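Local coordinates for protein phosphodiesterase (Salpingoeca rosetta, PDB 7CJ3) that carries retinal in a helical, bacteriorhodopsin-like transmembrane domain, the part of this phosphodiesterase that the model contains, at residues B[55-58]-B[59-63]; B[240-244]-B[245-249]. One frame throughout, in Å; residues are numbered along the deposited sequence.

Interaction 1 (B[55-58]-B[59-63]); sequences FSHL and QSFYG. With OLC ((2R)-2,3-dihydroxypropyl (9Z)-octadec-9-enoate), chain L; OLC ((2R)-2,3-dihydroxypropyl (9Z)-octadec-9-enoate), chain D.
His57 and Phe61 meet one turn apart where helix 58-81 begins, and two backbone bonds start the helix here. Phe61 N donates to His57 O (3.1 Å), and Tyr62 N reaches Leu58 O over 3.1 Å. A water bridges the preceding turn to the helix, donating to Phe55 O and accepting from Gln59 N.

The Phe61 ring lies between a polar and an apolar neighbour: His57 O sits over one face, toward the rim, and C10 of a monoolein (OLC, chain L) over the opposite face.

Apolar contacts follow the same spacing. His57 CB touches Phe61 CZ at 3.4 Å. Leu58 and Tyr62 run side by side, Leu58 CB 3.9 Å from Tyr62 CE2. Leucine suits the place because its apolar branched end packs beside the ring, with CD2 3.6 Å from Tyr62 OH, a hydroxyl hydrogen-bonded to Glu254.

The imidazole leads away from Phe61 to the lipid head, with Ser60 of the second subunit close by: His57 NE2 shares a hydrogen bond of 2.7 Å with O25, near the ring plane. The contact thus pairs a polar ring with a lipid headgroup and an aromatic ring with its chain, at a helix start that lies with this lipid at the subunit interface.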
loop_
_atom_site.group_PDB
_atom_site.type_symbol
_atom_site.label_atom_id
_atom_site.label_comp_id
_atom_site.label_asym_id
_atom_site.label_seq_id
_atom_site.Cartn_x
_atom_site.Cartn_y
_atom_site.Cartn_z
ATOM N N PHE B 55 -7.352 4.102 -23.050
ATOM C CA PHE B 55 -7.196 3.281 -21.822
ATOM C C PHE B 55 -7.189 4.229 -20.624
ATOM O O PHE B 55 -6.100 4.651 -20.182
ATOM C CB PHE B 55 -5.890 2.490 -21.885
ATOM C CG PHE B 55 -5.740 1.511 -23.032
ATOM C CD1 PHE B 55 -6.758 0.629 -23.364
ATOM C CD2 PHE B 55 -4.546 1.427 -23.738
ATOM C CE1 PHE B 55 -6.596 -0.295 -24.384
ATOM C CE2 PHE B 55 -4.385 0.498 -24.757
ATOM C CZ PHE B 55 -5.410 -0.363 -25.078
ATOM N N SER B 56 -8.382 4.581 -20.126
ATOM C CA SER B 56 -8.604 5.718 -19.201
ATOM C C SER B 56 -8.247 5.364 -17.758
ATOM O O SER B 56 -8.176 6.286 -16.945
ATOM C CB SER B 56 -10.035 6.115 -19.270
ATOM O OG SER B 56 -10.646 5.307 -20.225
ATOM N N HIS B 57 -8.019 4.099 -17.429
ATOM C CA HIS B 57 -7.772 3.656 -16.033
ATOM C C HIS B 57 -6.275 3.612 -15.730
ATOM O O HIS B 57 -5.926 3.498 -14.534
ATOM C CB HIS B 57 -8.518 2.342 -15.753
ATOM C CG HIS B 57 -9.953 2.402 -16.160
ATOM N ND1 HIS B 57 -10.850 3.337 -15.636
ATOM C CD2 HIS B 57 -10.608 1.748 -17.144
ATOM C CE1 HIS B 57 -12.016 3.217 -16.245
ATOM N NE2 HIS B 57 -11.907 2.227 -17.152
ATOM N N LEU B 58 -5.432 3.766 -16.758
ATOM C CA LEU B 58 -3.969 3.492 -16.678
ATOM C C LEU B 58 -3.282 4.489 -15.732
ATOM O O LEU B 58 -2.474 4.030 -14.899
ATOM C CB LEU B 58 -3.377 3.459 -18.089
ATOM C CG LEU B 58 -3.744 2.216 -18.904
ATOM C CD1 LEU B 58 -2.968 2.139 -20.213
ATOM C CD2 LEU B 58 -3.476 0.968 -18.112
ATOM N N GLN B 59 -3.620 5.778 -15.783
ATOM C CA GLN B 59 -2.988 6.823 -14.918
ATOM C C GLN B 59 -3.319 6.492 -13.454
ATOM O O GLN B 59 -2.421 6.520 -12.583
ATOM C CB GLN B 59 -3.459 8.207 -15.411
ATOM C CG GLN B 59 -2.922 9.428 -14.678
ATOM C CD GLN B 59 -3.529 10.684 -15.274
ATOM O OE1 GLN B 59 -4.238 10.624 -16.295
ATOM N NE2 GLN B 59 -3.235 11.816 -14.643
ATOM N N SER B 60 -4.559 6.108 -13.184
ATOM C CA SER B 60 -5.037 5.766 -11.824
ATOM C C SER B 60 -4.227 4.610 -11.281
ATOM O O SER B 60 -3.814 4.683 -10.128
ATOM C CB SER B 60 -6.488 5.388 -11.864
ATOM O OG SER B 60 -7.307 6.519 -12.137
ATOM N N PHE B 61 -4.044 3.567 -12.102
ATOM C CA PHE B 61 -3.323 2.328 -11.726
ATOM C C PHE B 61 -1.890 2.669 -11.309
ATOM O O PHE B 61 -1.492 2.334 -10.184
ATOM C CB PHE B 61 -3.360 1.342 -12.886
ATOM C CG PHE B 61 -4.713 0.789 -13.256
ATOM C CD1 PHE B 61 -5.842 1.053 -12.497
ATOM C CD2 PHE B 61 -4.838 -0.050 -14.354
ATOM C CE1 PHE B 61 -7.085 0.546 -12.869
ATOM C CE2 PHE B 61 -6.072 -0.568 -14.719
ATOM C CZ PHE B 61 -7.192 -0.266 -13.975
ATOM N N TYR B 62 -1.172 3.387 -12.175
ATOM C CA TYR B 62 0.238 3.806 -11.969
ATOM C C TYR B 62 0.298 4.763 -10.764
ATOM O O TYR B 62 1.089 4.484 -9.827
ATOM C CB TYR B 62 0.839 4.309 -13.296
ATOM C CG TYR B 62 0.666 3.360 -14.465
ATOM C CD1 TYR B 62 0.696 1.978 -14.305
ATOM C CD2 TYR B 62 0.451 3.842 -15.747
ATOM C CE1 TYR B 62 0.491 1.118 -15.374
ATOM C CE2 TYR B 62 0.243 3.001 -16.833
ATOM C CZ TYR B 62 0.266 1.627 -16.650
ATOM O OH TYR B 62 0.054 0.795 -17.724
ATOM N N GLY B 63 -0.546 5.792 -10.736
ATOM C CA GLY B 63 -0.640 6.711 -9.597
ATOM C C GLY B 63 -0.763 5.936 -8.313
ATOM O O GLY B 63 0.092 6.093 -7.426
HETATM C C18 OLC L . -1.462 -2.492 -3.199
HETATM C C10 OLC L . -5.081 -2.098 -9.851
HETATM C C9 OLC L . -6.182 -2.798 -9.521
HETATM C C17 OLC L . -1.011 -1.714 -4.432
HETATM C C11 OLC L . -4.600 -0.862 -9.131
HETATM C C8 OLC L . -7.005 -2.346 -8.337
HETATM C C24 OLC L . -14.981 0.776 -16.544
HETATM C C16 OLC L . -1.962 -0.592 -4.617
HETATM C C12 OLC L . -3.169 -1.130 -8.865
HETATM C C7 OLC L . -8.074 -3.350 -8.041
HETATM C C15 OLC L . -3.300 -1.160 -5.090
HETATM C C13 OLC L . -2.758 -0.694 -7.497
HETATM C C6 OLC L . -8.965 -3.544 -9.260
HETATM C C14 OLC L . -3.320 -1.691 -6.523
HETATM C C5 OLC L . -9.704 -2.334 -9.776
HETATM C C4 OLC L . -9.472 -2.278 -11.257
HETATM C C3 OLC L . -10.366 -1.208 -11.874
HETATM C C2 OLC L . -11.831 -1.594 -11.876
HETATM C C21 OLC L . -14.182 -0.821 -14.893
HETATM C C1 OLC L . -12.331 -1.441 -13.284
HETATM C C22 OLC L . -14.168 0.655 -15.233
HETATM O O19 OLC L . -11.552 -1.697 -14.199
HETATM O O25 OLC L . -14.634 1.950 -17.308
HETATM O O23 OLC L . -14.655 1.465 -14.100
HETATM O O20 OLC L . -13.704 -0.984 -13.555
HETATM C C18 OLC D . -1.893 3.584 -1.275
HETATM C C10 OLC D . -4.354 8.198 -7.809
HETATM C C9 OLC D . -3.607 9.218 -8.253
HETATM C C17 OLC D . -3.109 3.314 -2.121
HETATM C C11 OLC D . -4.598 7.871 -6.349
HETATM C C8 OLC D . -3.537 9.397 -9.763
HETATM C C16 OLC D . -3.413 4.479 -3.046
HETATM C C12 OLC D . -5.947 7.136 -6.149
HETATM C C7 OLC D . -4.952 9.655 -10.350
HETATM C C15 OLC D . -4.903 4.661 -3.289
HETATM C C13 OLC D . -5.821 5.833 -5.373
HETATM C C6 OLC D . -4.966 10.440 -11.679
HETATM C C14 OLC D . -5.220 5.960 -3.986
HETATM C C5 OLC D . -6.186 10.186 -12.591
HETATM O O HOH W 1 -4.969 6.068 -18.466
#

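Interaction 2 (B[240-244]-B[245-249]); sequences EFLRR and QGYID
Ile248 folds back on Arg243 and Leu242 just after helix 235-245 ends, and Arg243 links this turn to its surroundings. Its CB lies 3.8 Å from Ile248 CG1; isoleucine's apolar CG1 and CD1 suit a place against the aliphatic stems of Arg243 and Leu242. CG passes Ile248 O at 3.9 Å, and CD comes to 4.0 Å from Asp249 O. With CG anti to the backbone N (chi1 -174°) and a bend at chi3, the chain first runs out along the loop and then turns its guanidinium back toward Glu240. There NH2 donates to Glu240 OE2 over 2.7 Å, on the syn side of the carboxylate and close to the guanidinium plane. NH1 takes the other direction, to Glu254 in a salt bridge and to Phe250 O. Arginine suits a place where one planar group must serve several acceptors. Glu240 also holds Arg244, through a long, weak bond from NE, so one carboxylate probably balances part of two positive charges.

The backbone closes as a Schellman motif. Gly246 takes a positive phi that a side chain would not tolerate, and Tyr247 N donates to Leu242 O at 3.0 Å. On the outer surface, Leu242 CD2 lies 4.0 Å from Tyr247 CD2, but the tyrosine is poorly ordered and the contact loosely defined.

Asp249 then stands at the N-cap of helix 250-277, so the turn links two successive helices of the bundle. Arg244, from the same helix end, reaches in toward retinal: it is hydrogen-bonded to Gly170 O and to Ser173 at the end of helix 153-173, and touches Phe185 of helix 178-207.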
loop_
_atom_site.group_PDB
_atom_site.type_symbol
_atom_site.label_atom_id
_atom_site.label_comp_id
_atom_site.label_asym_id
_atom_site.label_seq_id
_atom_site.Cartn_x
_atom_site.Cartn_y
_atom_site.Cartn_z
ATOM N N GLU B 240 1.335 -11.865 -19.275
ATOM C CA GLU B 240 1.871 -11.659 -20.641
ATOM C C GLU B 240 1.279 -12.727 -21.581
ATOM O O GLU B 240 0.722 -12.356 -22.631
ATOM C CB GLU B 240 3.404 -11.613 -20.607
ATOM C CG GLU B 240 4.003 -10.482 -21.456
ATOM C CD GLU B 240 3.171 -9.222 -21.691
ATOM O OE1 GLU B 240 2.413 -9.160 -22.694
ATOM O OE2 GLU B 240 3.243 -8.301 -20.842
ATOM N N PHE B 241 1.333 -13.998 -21.199
ATOM C CA PHE B 241 0.766 -15.138 -21.970
ATOM C C PHE B 241 -0.700 -14.897 -22.333
ATOM O O PHE B 241 -1.045 -14.994 -23.512
ATOM C CB PHE B 241 0.833 -16.444 -21.179
ATOM C CG PHE B 241 0.345 -17.614 -21.980
ATOM C CD1 PHE B 241 1.109 -18.112 -23.029
ATOM C CD2 PHE B 241 -0.897 -18.184 -21.732
ATOM C CE1 PHE B 241 0.666 -19.193 -23.777
ATOM C CE2 PHE B 241 -1.359 -19.239 -22.506
ATOM C CZ PHE B 241 -0.570 -19.745 -23.522
ATOM N N LEU B 242 -1.531 -14.614 -21.329
ATOM C CA LEU B 242 -3.007 -14.462 -21.443
ATOM C C LEU B 242 -3.377 -13.229 -22.269
ATOM O O LEU B 242 -4.429 -13.270 -22.940
ATOM C CB LEU B 242 -3.597 -14.340 -20.041
ATOM C CG LEU B 242 -3.673 -15.653 -19.260
ATOM C CD1 LEU B 242 -4.004 -15.412 -17.793
ATOM C CD2 LEU B 242 -4.698 -16.577 -19.889
ATOM N N ARG B 243 -2.592 -12.147 -22.187
ATOM C CA ARG B 243 -2.916 -10.896 -22.911
ATOM C C ARG B 243 -2.497 -11.040 -24.383
ATOM O O ARG B 243 -3.307 -10.691 -25.281
ATOM C CB ARG B 243 -2.266 -9.705 -22.219
ATOM C CG ARG B 243 -2.686 -8.379 -22.836
ATOM C CD ARG B 243 -2.202 -7.188 -22.043
ATOM N NE ARG B 243 -0.795 -7.226 -21.669
ATOM C CZ ARG B 243 -0.245 -6.555 -20.658
ATOM N NH1 ARG B 243 -0.966 -5.772 -19.877
ATOM N NH2 ARG B 243 1.049 -6.704 -20.424
ATOM N N ARG B 244 -1.296 -11.559 -24.633
ATOM C CA ARG B 244 -0.762 -11.728 -26.006
ATOM C C ARG B 244 -1.682 -12.625 -26.849
ATOM O O ARG B 244 -1.649 -12.484 -28.098
ATOM C CB ARG B 244 0.652 -12.314 -25.962
ATOM C CG ARG B 244 1.743 -11.255 -25.941
ATOM C CD ARG B 244 3.153 -11.783 -26.001
ATOM N NE ARG B 244 4.032 -11.148 -25.055
ATOM C CZ ARG B 244 5.371 -11.134 -25.125
ATOM N NH1 ARG B 244 6.015 -11.732 -26.115
ATOM N NH2 ARG B 244 6.069 -10.491 -24.200
ATOM N N GLN B 245 -2.426 -13.536 -26.208
ATOM C CA GLN B 245 -3.277 -14.566 -26.883
ATOM C C GLN B 245 -4.694 -14.019 -27.104
ATOM O O GLN B 245 -5.393 -14.553 -27.949
ATOM C CB GLN B 245 -3.322 -15.845 -26.047
ATOM C CG GLN B 245 -1.963 -16.492 -25.808
ATOM C CD GLN B 245 -1.371 -17.127 -27.041
ATOM O OE1 GLN B 245 -0.164 -17.313 -27.160
ATOM N NE2 GLN B 245 -2.225 -17.490 -27.988
ATOM N N GLY B 246 -5.099 -12.990 -26.365
ATOM C CA GLY B 246 -6.375 -12.291 -26.576
ATOM C C GLY B 246 -7.424 -12.656 -25.553
ATOM O O GLY B 246 -8.573 -12.284 -25.784
ATOM N N TYR B 247 -7.028 -13.281 -24.438
ATOM C CA TYR B 247 -7.928 -13.851 -23.395
ATOM C C TYR B 247 -8.281 -12.825 -22.305
ATOM O O TYR B 247 -9.336 -12.996 -21.691
ATOM C CB TYR B 247 -7.291 -15.101 -22.790
ATOM C CG TYR B 247 -7.097 -16.233 -23.770
ATOM C CD1 TYR B 247 -8.059 -16.542 -24.724
ATOM C CD2 TYR B 247 -5.969 -17.041 -23.699
ATOM C CE1 TYR B 247 -7.888 -17.596 -25.607
ATOM C CE2 TYR B 247 -5.796 -18.121 -24.560
ATOM C CZ TYR B 247 -6.753 -18.386 -25.528
ATOM O OH TYR B 247 -6.582 -19.418 -26.404
ATOM N N ILE B 248 -7.403 -11.841 -22.043
ATOM C CA ILE B 248 -7.664 -10.604 -21.233
ATOM C C ILE B 248 -7.320 -9.405 -22.117
ATOM O O ILE B 248 -6.437 -9.563 -22.971
ATOM C CB ILE B 248 -6.854 -10.600 -19.916
ATOM C CG1 ILE B 248 -5.342 -10.626 -20.146
ATOM C CG2 ILE B 248 -7.271 -11.762 -19.023
ATOM C CD1 ILE B 248 -4.541 -10.489 -18.880
ATOM N N ASP B 249 -7.984 -8.263 -21.926
ATOM C CA ASP B 249 -7.625 -6.975 -22.582
ATOM C C ASP B 249 -6.443 -6.333 -21.833
ATOM O O ASP B 249 -5.995 -6.850 -20.792
ATOM C CB ASP B 249 -8.833 -6.028 -22.699
ATOM C CG ASP B 249 -9.444 -5.499 -21.400
ATOM O OD1 ASP B 249 -10.095 -6.275 -20.731
ATOM O OD2 ASP B 249 -9.287 -4.284 -21.087
#

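In the fold
Interaction 1 precedes interaction 2 along the chain, and both are helix-end turns: residues 55-63 start helix 58-81, whereas residues 240-249 finish helix 235-245 and lead into helix 250-277. Their centres lie 19 Å apart and their nearest atoms about 6 Å, without touching. Helix 250-277 connects them, since its Glu254 is hydrogen-bonded to Tyr62 of the first and pairs with Arg243 of the second; the Phe250 ring meets Phe55 and Leu58, while its carbonyl O accepts from Arg243. Interaction 1 is buried and borders the second subunit, while interaction 2 is largely at the surface, though Arg244 comes within about 5 Å of retinal. One glutamate therefore ties two helix ends of the bacteriorhodopsin-like bundle together.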